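Long-range contacts in E1 (Kluyveromyces marxianus, PDB 3VX6), which acts as the E1-like enzyme that activates ATG12 and ATG8 for their conjugation in autophagy and cytoplasm-to-vacuole transport: residues Met142-Asp148 and Asn254-Ser260; Leu108-Leu113 and Thr220-Leu225; Lys133-Trp139 and Pro272-Ser278. All coordinates share one frame; numbering follows the deposited sequence.

Contact 1: Met142-Asp148 and Asn254-Ser260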
loop_
_atom_site.group_PDB
_atom_site.type_symbol
_atom_site.label_atom_id
_atom_site.label_comp_id
_atom_site.label_asym_id
_atom_site.label_seq_id
_atom_site.Cartn_x
_atom_site.Cartn_y
_atom_site.Cartn_z
ATOM N N MET A 142 -0.010 -5.344 2.203
ATOM C CA MET A 142 -0.009 -3.896 2.096
ATOM C C MET A 142 -1.181 -3.584 3.016
ATOM O O MET A 142 -2.334 -3.691 2.612
ATOM C CB MET A 142 -0.299 -3.465 0.663
ATOM C CG MET A 142 -0.182 -1.975 0.456
ATOM S SD MET A 142 -0.466 -1.571 -1.239
ATOM C CE MET A 142 1.192 -1.506 -1.907
ATOM N N PRO A 143 -0.895 -3.223 4.278
ATOM C CA PRO A 143 -1.939 -2.922 5.247
ATOM C C PRO A 143 -3.036 -2.012 4.769
ATOM O O PRO A 143 -2.806 -0.926 4.238
ATOM C CB PRO A 143 -1.163 -2.348 6.422
ATOM C CG PRO A 143 0.098 -3.071 6.344
ATOM C CD PRO A 143 0.414 -2.943 4.873
ATOM N N SER A 144 -4.243 -2.520 4.964
ATOM C CA SER A 144 -5.480 -1.858 4.612
ATOM C C SER A 144 -6.284 -1.866 5.910
ATOM O O SER A 144 -6.832 -2.890 6.313
ATOM C CB SER A 144 -6.199 -2.656 3.525
ATOM O OG SER A 144 -7.550 -2.247 3.427
ATOM N N PHE A 145 -6.333 -0.724 6.578
ATOM C CA PHE A 145 -7.059 -0.636 7.830
ATOM C C PHE A 145 -8.334 0.164 7.704
ATOM O O PHE A 145 -8.529 0.916 6.749
ATOM C CB PHE A 145 -6.185 0.000 8.894
ATOM C CG PHE A 145 -5.562 1.285 8.458
ATOM C CD1 PHE A 145 -4.358 1.286 7.756
ATOM C CD2 PHE A 145 -6.176 2.502 8.745
ATOM C CE1 PHE A 145 -3.778 2.483 7.353
ATOM C CE2 PHE A 145 -5.607 3.695 8.348
ATOM C CZ PHE A 145 -4.407 3.692 7.652
ATOM N N GLN A 146 -9.189 -0.003 8.704
ATOM C CA GLN A 146 -10.474 0.667 8.772
ATOM C C GLN A 146 -11.067 0.428 10.152
ATOM O O GLN A 146 -10.596 -0.422 10.904
ATOM C CB GLN A 146 -11.416 0.081 7.736
ATOM C CG GLN A 146 -11.704 -1.383 7.970
ATOM C CD GLN A 146 -12.896 -1.852 7.190
ATOM O OE1 GLN A 146 -12.848 -1.973 5.967
ATOM N NE2 GLN A 146 -13.989 -2.110 7.891
ATOM N N SER A 147 -12.107 1.180 10.488
ATOM C CA SER A 147 -12.771 0.999 11.767
ATOM C C SER A 147 -13.485 -0.354 11.716
ATOM O O SER A 147 -14.023 -0.745 10.679
ATOM C CB SER A 147 -13.784 2.122 11.992
ATOM O OG SER A 147 -14.581 1.867 13.138
ATOM N N ASP A 148 -13.486 -1.066 12.836
ATOM C CA ASP A 148 -14.129 -2.378 12.918
ATOM C C ASP A 148 -15.632 -2.316 12.617
ATOM O O ASP A 148 -16.395 -1.653 13.321
ATOM C CB ASP A 148 -13.905 -2.970 14.312
ATOM C CG ASP A 148 -13.760 -4.479 14.288
ATOM O OD1 ASP A 148 -13.602 -5.077 15.375
ATOM O OD2 ASP A 148 -13.795 -5.065 13.183
ATOM N N ASN A 254 -16.333 2.650 15.466
ATOM C CA ASN A 254 -15.910 1.650 16.438
ATOM C C ASN A 254 -14.462 1.904 16.879
ATOM O O ASN A 254 -13.631 2.318 16.076
ATOM C CB ASN A 254 -16.048 0.245 15.855
ATOM C CG ASN A 254 -15.632 -0.824 16.838
ATOM O OD1 ASN A 254 -14.453 -1.169 16.938
ATOM N ND2 ASN A 254 -16.595 -1.340 17.593
ATOM N N PRO A 255 -14.153 1.673 18.171
ATOM C CA PRO A 255 -12.818 1.866 18.751
ATOM C C PRO A 255 -11.740 0.912 18.220
ATOM O O PRO A 255 -10.555 1.086 18.516
ATOM C CB PRO A 255 -13.051 1.659 20.247
ATOM C CG PRO A 255 -14.498 1.977 20.428
ATOM C CD PRO A 255 -15.131 1.358 19.228
ATOM N N SER A 256 -12.142 -0.099 17.457
ATOM C CA SER A 256 -11.180 -1.058 16.914
ATOM C C SER A 256 -10.827 -0.831 15.447
ATOM O O SER A 256 -11.616 -0.287 14.672
ATOM C CB SER A 256 -11.693 -2.490 17.084
ATOM O OG SER A 256 -11.699 -2.863 18.446
ATOM N N LEU A 257 -9.631 -1.267 15.077
ATOM C CA LEU A 257 -9.143 -1.130 13.712
ATOM C C LEU A 257 -9.134 -2.518 13.075
ATOM O O LEU A 257 -8.621 -3.463 13.668
ATOM C CB LEU A 257 -7.724 -0.563 13.740
ATOM C CG LEU A 257 -7.273 0.261 12.544
ATOM C CD1 LEU A 257 -8.105 1.531 12.483
ATOM C CD2 LEU A 257 -5.796 0.582 12.667
ATOM N N LYS A 258 -9.707 -2.659 11.885
ATOM C CA LYS A 258 -9.715 -3.960 11.234
ATOM C C LYS A 258 -8.707 -3.925 10.100
ATOM O O LYS A 258 -8.937 -3.288 9.074
ATOM C CB LYS A 258 -11.120 -4.298 10.701
ATOM C CG LYS A 258 -11.306 -5.758 10.241
ATOM C CD LYS A 258 -10.772 -5.985 8.832
ATOM C CE LYS A 258 -10.930 -7.447 8.360
ATOM N NZ LYS A 258 -9.989 -8.426 9.004
ATOM N N VAL A 259 -7.586 -4.610 10.278
ATOM C CA VAL A 259 -6.567 -4.619 9.243
ATOM C C VAL A 259 -6.486 -5.901 8.413
ATOM O O VAL A 259 -6.626 -7.007 8.925
ATOM C CB VAL A 259 -5.175 -4.352 9.837
ATOM C CG1 VAL A 259 -4.217 -3.961 8.725
ATOM C CG2 VAL A 259 -5.251 -3.273 10.911
ATOM N N SER A 260 -6.266 -5.729 7.118
ATOM C CA SER A 260 -6.114 -6.833 6.180
ATOM C C SER A 260 -5.026 -6.364 5.229
ATOM O O SER A 260 -4.395 -5.336 5.484
ATOM C CB SER A 260 -7.411 -7.078 5.426
ATOM O OG SER A 260 -7.839 -5.892 4.791
HETATM O O HOH W 1 -9.485 -3.967 6.464
#

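Contact 2: Leu108-Leu113 and Thr220-Leu225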
loop_
_atom_site.group_PDB
_atom_site.type_symbol
_atom_site.label_atom_id
_atom_site.label_comp_id
_atom_site.label_asym_id
_atom_site.label_seq_id
_atom_site.Cartn_x
_atom_site.Cartn_y
_atom_site.Cartn_z
ATOM N N LEU A 108 0.296 3.006 10.374
ATOM C CA LEU A 108 -0.016 3.773 9.187
ATOM C C LEU A 108 -1.101 4.777 9.568
ATOM O O LEU A 108 -1.066 5.930 9.141
ATOM C CB LEU A 108 -0.475 2.839 8.065
ATOM C CG LEU A 108 0.606 1.840 7.630
ATOM C CD1 LEU A 108 -0.003 0.763 6.786
ATOM C CD2 LEU A 108 1.714 2.547 6.887
ATOM N N LEU A 109 -2.050 4.340 10.389
ATOM C CA LEU A 109 -3.126 5.203 10.857
ATOM C C LEU A 109 -2.539 6.459 11.499
ATOM O O LEU A 109 -2.861 7.587 11.116
ATOM C CB LEU A 109 -3.964 4.454 11.884
ATOM C CG LEU A 109 -4.887 5.289 12.764
ATOM C CD1 LEU A 109 -5.864 6.054 11.907
ATOM C CD2 LEU A 109 -5.622 4.369 13.720
ATOM N N GLN A 110 -1.678 6.244 12.488
ATOM C CA GLN A 110 -1.012 7.325 13.196
ATOM C C GLN A 110 -0.348 8.259 12.185
ATOM O O GLN A 110 -0.672 9.442 12.117
ATOM C CB GLN A 110 0.046 6.752 14.152
ATOM C CG GLN A 110 0.733 7.795 15.027
ATOM C CD GLN A 110 -0.261 8.558 15.892
ATOM O OE1 GLN A 110 -0.742 8.051 16.911
ATOM N NE2 GLN A 110 -0.594 9.774 15.474
ATOM N N ARG A 111 0.567 7.716 11.387
ATOM C CA ARG A 111 1.286 8.506 10.393
ATOM C C ARG A 111 0.397 9.325 9.469
ATOM O O ARG A 111 0.737 10.446 9.128
ATOM C CB ARG A 111 2.218 7.607 9.573
ATOM C CG ARG A 111 3.340 7.060 10.421
ATOM C CD ARG A 111 4.413 6.310 9.659
ATOM N NE ARG A 111 5.582 6.149 10.525
ATOM C CZ ARG A 111 6.419 7.140 10.843
ATOM N NH1 ARG A 111 6.227 8.361 10.357
ATOM N NH2 ARG A 111 7.435 6.921 11.671
ATOM N N GLY A 112 -0.747 8.779 9.080
ATOM C CA GLY A 112 -1.632 9.508 8.192
ATOM C C GLY A 112 -2.325 10.699 8.829
ATOM O O GLY A 112 -2.513 11.740 8.190
ATOM N N LEU A 113 -2.717 10.553 10.089
ATOM C CA LEU A 113 -3.399 11.638 10.771
ATOM C C LEU A 113 -2.459 12.619 11.462
ATOM O O LEU A 113 -2.905 13.593 12.067
ATOM C CB LEU A 113 -4.451 11.082 11.748
ATOM C CG LEU A 113 -4.072 10.033 12.791
ATOM C CD1 LEU A 113 -3.320 10.709 13.929
ATOM C CD2 LEU A 113 -5.329 9.352 13.320
ATOM N N THR A 220 -10.003 6.201 6.501
ATOM C CA THR A 220 -9.874 6.107 7.939
ATOM C C THR A 220 -9.110 7.299 8.528
ATOM O O THR A 220 -9.509 7.881 9.540
ATOM C CB THR A 220 -9.180 4.787 8.314
ATOM O OG1 THR A 220 -9.996 3.692 7.889
ATOM C CG2 THR A 220 -8.957 4.698 9.811
ATOM N N VAL A 221 -8.012 7.681 7.898
ATOM C CA VAL A 221 -7.255 8.787 8.446
ATOM C C VAL A 221 -7.964 10.118 8.260
ATOM O O VAL A 221 -8.185 10.869 9.205
ATOM C CB VAL A 221 -5.875 8.865 7.821
ATOM C CG1 VAL A 221 -5.160 10.082 8.350
ATOM C CG2 VAL A 221 -5.105 7.587 8.129
ATOM N N TRP A 222 -8.311 10.415 7.027
ATOM C CA TRP A 222 -8.990 11.647 6.736
ATOM C C TRP A 222 -10.227 11.809 7.644
ATOM O O TRP A 222 -10.549 12.918 8.075
ATOM C CB TRP A 222 -9.382 11.622 5.269
ATOM C CG TRP A 222 -9.746 12.921 4.708
ATOM C CD1 TRP A 222 -9.689 14.146 5.324
ATOM C CD2 TRP A 222 -10.252 13.148 3.399
ATOM N NE1 TRP A 222 -10.138 15.120 4.466
ATOM C CE2 TRP A 222 -10.489 14.533 3.275
ATOM C CE3 TRP A 222 -10.527 12.313 2.312
ATOM C CZ2 TRP A 222 -10.995 15.098 2.111
ATOM C CZ3 TRP A 222 -11.029 12.874 1.157
ATOM C CH2 TRP A 222 -11.258 14.254 1.062
ATOM N N SER A 223 -10.894 10.689 7.936
ATOM C CA SER A 223 -12.085 10.649 8.785
ATOM C C SER A 223 -11.868 11.233 10.165
ATOM O O SER A 223 -12.611 12.099 10.610
ATOM C CB SER A 223 -12.569 9.208 8.979
ATOM O OG SER A 223 -13.232 8.713 7.838
ATOM N N LYS A 224 -10.866 10.717 10.856
ATOM C CA LYS A 224 -10.571 11.167 12.197
ATOM C C LYS A 224 -10.008 12.589 12.236
ATOM O O LYS A 224 -10.233 13.320 13.201
ATOM C CB LYS A 224 -9.607 10.171 12.862
ATOM C CG LYS A 224 -10.259 8.820 13.153
ATOM C CD LYS A 224 -9.258 7.770 13.609
ATOM C CE LYS A 224 -9.896 6.378 13.692
ATOM N NZ LYS A 224 -10.701 6.147 14.933
ATOM N N LEU A 225 -9.291 12.974 11.184
ATOM C CA LEU A 225 -8.678 14.296 11.082
ATOM C C LEU A 225 -9.735 15.322 10.773
ATOM O O LEU A 225 -9.844 16.348 11.421
ATOM C CB LEU A 225 -7.648 14.338 9.950
ATOM C CG LEU A 225 -6.274 13.770 10.240
ATOM C CD1 LEU A 225 -5.356 14.057 9.069
ATOM C CD2 LEU A 225 -5.744 14.407 11.507
#

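Contact 3: Lys133-Trp139 and Pro272-Ser278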
loop_
_atom_site.group_PDB
_atom_site.type_symbol
_atom_site.label_atom_id
_atom_site.label_comp_id
_atom_site.label_asym_id
_atom_site.label_seq_id
_atom_site.Cartn_x
_atom_site.Cartn_y
_atom_site.Cartn_z
ATOM N N LYS A 133 17.576 -26.006 2.302
ATOM C CA LYS A 133 16.791 -26.780 1.349
ATOM C C LYS A 133 16.477 -25.908 0.130
ATOM O O LYS A 133 15.721 -26.300 -0.763
ATOM C CB LYS A 133 15.513 -27.259 2.042
ATOM C CG LYS A 133 15.812 -27.892 3.400
ATOM C CD LYS A 133 14.576 -28.220 4.228
ATOM C CE LYS A 133 14.997 -28.671 5.631
ATOM N NZ LYS A 133 13.873 -29.166 6.474
ATOM N N TYR A 134 17.097 -24.727 0.115
ATOM C CA TYR A 134 16.963 -23.720 -0.938
ATOM C C TYR A 134 15.508 -23.450 -1.361
ATOM O O TYR A 134 15.145 -23.552 -2.533
ATOM C CB TYR A 134 17.827 -24.114 -2.138
ATOM C CG TYR A 134 18.151 -22.945 -3.032
ATOM C CD1 TYR A 134 17.150 -22.317 -3.770
ATOM C CD2 TYR A 134 19.448 -22.437 -3.119
ATOM C CE1 TYR A 134 17.419 -21.211 -4.576
ATOM C CE2 TYR A 134 19.730 -21.318 -3.930
ATOM C CZ TYR A 134 18.700 -20.715 -4.652
ATOM O OH TYR A 134 18.920 -19.606 -5.438
ATOM N N LYS A 135 14.686 -23.094 -0.378
ATOM C CA LYS A 135 13.274 -22.807 -0.590
ATOM C C LYS A 135 12.983 -21.510 0.153
ATOM O O LYS A 135 13.404 -21.332 1.292
ATOM C CB LYS A 135 12.419 -23.940 -0.021
ATOM C CG LYS A 135 12.843 -25.328 -0.489
ATOM C CD LYS A 135 12.143 -26.434 0.294
ATOM C CE LYS A 135 12.681 -27.814 -0.091
ATOM N NZ LYS A 135 12.107 -28.904 0.756
ATOM N N PHE A 136 12.257 -20.606 -0.494
ATOM C CA PHE A 136 11.950 -19.317 0.109
ATOM C C PHE A 136 10.481 -19.088 0.354
ATOM O O PHE A 136 9.737 -18.818 -0.574
ATOM C CB PHE A 136 12.488 -18.206 -0.774
ATOM C CG PHE A 136 13.956 -18.284 -0.976
ATOM C CD1 PHE A 136 14.819 -17.485 -0.228
ATOM C CD2 PHE A 136 14.493 -19.201 -1.873
ATOM C CE1 PHE A 136 16.196 -17.599 -0.368
ATOM C CE2 PHE A 136 15.866 -19.323 -2.020
ATOM C CZ PHE A 136 16.720 -18.519 -1.264
ATOM N N TYR A 137 10.080 -19.181 1.617
ATOM C CA TYR A 137 8.701 -18.965 2.014
ATOM C C TYR A 137 8.522 -17.470 2.294
ATOM O O TYR A 137 9.327 -16.868 2.997
ATOM C CB TYR A 137 8.406 -19.769 3.276
ATOM C CG TYR A 137 8.770 -21.235 3.158
ATOM C CD1 TYR A 137 7.782 -22.219 3.077
ATOM C CD2 TYR A 137 10.109 -21.639 3.092
ATOM C CE1 TYR A 137 8.118 -23.573 2.931
ATOM C CE2 TYR A 137 10.455 -22.992 2.944
ATOM C CZ TYR A 137 9.455 -23.946 2.862
ATOM O OH TYR A 137 9.790 -25.265 2.683
ATOM N N TYR A 138 7.491 -16.853 1.731
ATOM C CA TYR A 138 7.266 -15.442 1.995
ATOM C C TYR A 138 5.810 -15.063 1.923
ATOM O O TYR A 138 4.976 -15.798 1.390
ATOM C CB TYR A 138 8.037 -14.557 1.032
ATOM C CG TYR A 138 7.627 -14.712 -0.399
ATOM C CD1 TYR A 138 7.916 -15.881 -1.092
ATOM C CD2 TYR A 138 6.992 -13.671 -1.081
ATOM C CE1 TYR A 138 7.595 -16.017 -2.427
ATOM C CE2 TYR A 138 6.663 -13.791 -2.428
ATOM C CZ TYR A 138 6.971 -14.973 -3.096
ATOM O OH TYR A 138 6.672 -15.131 -4.432
ATOM N N TRP A 139 5.518 -13.892 2.471
ATOM C CA TRP A 139 4.171 -13.389 2.499
ATOM C C TRP A 139 4.216 -11.877 2.520
ATOM O O TRP A 139 4.799 -11.270 3.423
ATOM C CB TRP A 139 3.466 -13.896 3.742
ATOM C CG TRP A 139 2.004 -14.002 3.567
ATOM C CD1 TRP A 139 1.258 -13.487 2.547
ATOM C CD2 TRP A 139 1.093 -14.689 4.425
ATOM N NE1 TRP A 139 -0.060 -13.816 2.717
ATOM C CE2 TRP A 139 -0.190 -14.554 3.863
ATOM C CE3 TRP A 139 1.238 -15.406 5.620
ATOM C CZ2 TRP A 139 -1.327 -15.111 4.452
ATOM C CZ3 TRP A 139 0.108 -15.959 6.204
ATOM C CH2 TRP A 139 -1.158 -15.808 5.618
ATOM N N PRO A 272 1.404 -18.218 2.814
ATOM C CA PRO A 272 2.713 -17.809 2.311
ATOM C C PRO A 272 2.949 -18.366 0.909
ATOM O O PRO A 272 2.334 -19.358 0.519
ATOM C CB PRO A 272 3.674 -18.417 3.323
ATOM C CG PRO A 272 2.853 -18.484 4.580
ATOM C CD PRO A 272 1.523 -18.949 4.085
ATOM N N LYS A 273 3.823 -17.710 0.154
ATOM C CA LYS A 273 4.183 -18.161 -1.177
ATOM C C LYS A 273 5.568 -18.765 -0.973
ATOM O O LYS A 273 6.402 -18.180 -0.287
ATOM C CB LYS A 273 4.265 -16.985 -2.151
ATOM C CG LYS A 273 2.980 -16.195 -2.244
ATOM C CD LYS A 273 3.060 -15.046 -3.236
ATOM C CE LYS A 273 2.822 -15.506 -4.660
ATOM N NZ LYS A 273 2.538 -14.346 -5.563
ATOM N N SER A 274 5.813 -19.946 -1.527
ATOM C CA SER A 274 7.120 -20.565 -1.369
ATOM C C SER A 274 7.718 -20.879 -2.715
ATOM O O SER A 274 7.171 -21.668 -3.483
ATOM C CB SER A 274 7.025 -21.863 -0.575
ATOM O OG SER A 274 6.183 -22.801 -1.239
ATOM N N ILE A 275 8.840 -20.257 -3.012
ATOM C CA ILE A 275 9.470 -20.523 -4.275
ATOM C C ILE A 275 10.735 -21.339 -4.089
ATOM O O ILE A 275 11.799 -20.832 -3.727
ATOM C CB ILE A 275 9.730 -19.221 -5.018
ATOM C CG1 ILE A 275 10.816 -18.389 -4.290
ATOM C CG2 ILE A 275 8.376 -18.417 -5.130
ATOM C CD1 ILE A 275 11.675 -17.500 -5.265
ATOM N N ASP A 276 10.566 -22.640 -4.301
ATOM C CA ASP A 276 11.634 -23.633 -4.153
ATOM C C ASP A 276 12.513 -23.677 -5.414
ATOM O O ASP A 276 12.403 -24.571 -6.246
ATOM C CB ASP A 276 11.011 -25.009 -3.866
ATOM C CG ASP A 276 12.037 -26.134 -3.799
ATOM O OD1 ASP A 276 11.690 -27.261 -3.351
ATOM O OD2 ASP A 276 13.177 -25.890 -4.197
ATOM N N LEU A 277 13.393 -22.688 -5.536
ATOM C CA LEU A 277 14.335 -22.582 -6.652
ATOM C C LEU A 277 15.375 -23.675 -6.502
ATOM O O LEU A 277 16.525 -23.392 -6.190
ATOM C CB LEU A 277 15.055 -21.246 -6.623
ATOM C CG LEU A 277 14.371 -19.983 -7.131
ATOM C CD1 LEU A 277 15.430 -18.835 -7.067
ATOM C CD2 LEU A 277 13.899 -20.200 -8.590
ATOM N N SER A 278 14.944 -24.914 -6.732
ATOM C CA SER A 278 15.797 -26.078 -6.626
ATOM C C SER A 278 15.175 -27.196 -7.454
ATOM O O SER A 278 15.089 -28.340 -7.022
ATOM C CB SER A 278 15.925 -26.475 -5.153
ATOM O OG SER A 278 16.993 -27.383 -5.005
#

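Contact 1: Met142-Asp148 and Asn254-Ser260
The F145 ring meets the 254-260 segment obliquely, through L257 CD2, and otherwise leads away from it. With CG placed between the backbone N and the carbonyl carbon (chi1 51°), the closest side-chain approaches are made by CB: F145 CB lies 3.8 Å from L257 CG and also meets V259 CG2. Two more flat groups, the D148 carboxylate and the N254 amide, are polar. The carboxylate has S256 CB beside OD1 and the K258 side chain crossing past OD2; K258 NZ is 6.6 Å from D148 OD2, so any attraction between these opposite charges is probably weak. The N254 amide turns its OD1 back on its own chain, accepting from S256 N at 2.6 Å with the donor tilted 34° from the amide plane, an Asx turn at the start of the segment.

Between these groups runs an antiparallel backbone ladder, regular at one end and ragged toward the other. S144 and S260 form a hydrogen-bonded pair, S144 N to S260 O at 2.9 Å and S260 N to S144 O at 3.0 Å. Further on, K258 N reaches Q146 O at 2.6 Å, nearly in line with the carbonyl bond (163° at the oxygen), while the return bond from Q146 N is weak. D148 N closes on S256 O at 2.7 Å. One water donates to both S144 O and K258 O, two acceptors that cannot bond each other, and also hydrogen-bonds S260 OG.

The ladder continues strand 135-144 alongside the approach to strand 260-262, in contact with helices 215-225 and 97-114. N217 of helix 215-225 bonds P143 O and F145 N, and S144 OG bonds A213 O just before that helix. On helix 97-114, I101 packs on V259, Q106 on L257 and L108 on P143.

Contact 2: Leu108-Leu113 and Thr220-Leu225
L225 packs on L113 where two helices cross at -52°, their segment axes 8.7 Å apart. The angle fits ridges-into-grooves packing of two i±4 ridges, and the contacting residues follow that spacing: L109 and L113 on one helix, V221 and L225 on the other. From CB of L225 the chain turns CG anti to the carbonyl carbon (chi1 -81°), setting it 3.6 Å from L113 CB. There it forks: CD1 passes on toward L113 CA, at 3.5 Å, with G112 O also nearby, while CD2 runs alongside L113 CB at 3.6 Å. With L225 cut back to an alanine, CG and both methyls are gone, and L113 CB is likely to be left without this cover, a gap opening toward P190 and L193, which L225 also touches.

One turn earlier, V221 sits over G112, where the helices come close; the exact fit of V221 CG1 there is doubtful. V221 CG2 lies 3.7 Å from L109 O. At the start of the 220-225 segment, the T220 and L109 side chains cross at about a right angle, T220 CG2 4.0 Å from L109 CD1. On the outer side K224 lays its aliphatic chain over the seam, with K224 CD 4.2 Å from L109 CD1.

Contact 3: Lys133-Trp139 and Pro272-Ser278
K273 N donates a hydrogen bond to Y138 O at 2.6 Å, an almost straight bond (166° at the hydrogen) that ties strand 273-275 to strand 135-139. The paired segments run antiparallel, 159° apart. Two residues along, F136 and I275 make a second hydrogen-bonded pair, F136 N to I275 O at 3.3 Å and I275 N to F136 O at 3.0 Å.

Aromatic rings lie across these bonds. Y138 has CG between its backbone N and carbonyl carbon (chi1 63°), which swings the ring over the neighbouring strand: K273 CB covers one face in a CH-pi contact, 3.7 Å from the ring centroid, and I275 CG2 comes to the edge, 3.7 Å from Y138 CE1. At the strand end P272 lies over one face of the W139 indole, its CD 4.1 Å from the centroid of the six-membered ring. On the side of the sheet opposite Y138 and K273, Y137 and S274 form a non-hydrogen-bonded pair in which S274 CB makes an off-centre CH-pi contact with the tyrosine ring. Past the ladder, K135 and D276 lie side by side; K135 NZ stays 4.4 Å from D276 OD1, too far for a salt bridge.

Strand 273-275 thus pairs with strand 135-144, whose other edge is held by strand 123-130: Y137 bonds F128 and W139 bonds I126. F24 of helix 21-33 packs against F136, Y138 and I275 on one side of the sheet, while F92 of helix 89-94 touches Y137 and P272 on the other.

Strand 135-144 joins contacts 1 and 3: its beginning pairs with 273-275 and its later part with the approach to 260-262; the centres of contacts 1 and 3 are about 29 Å apart. Contact 3 lies farthest out, about 23 Å from the chain's centre, and adds rings and CH-pi packing to its backbone ladder. Contact 1 is partly buried nearer the middle and relies on backbone bonds and a bridging water. Contact 2, at a similar depth, is aliphatic helix packing. It touches contact 1 directly, with L108 against F145 and T220 against Q146, so the helix pair lies against the 142-148 segment; contact 3 is on the opposite side of the centre from it.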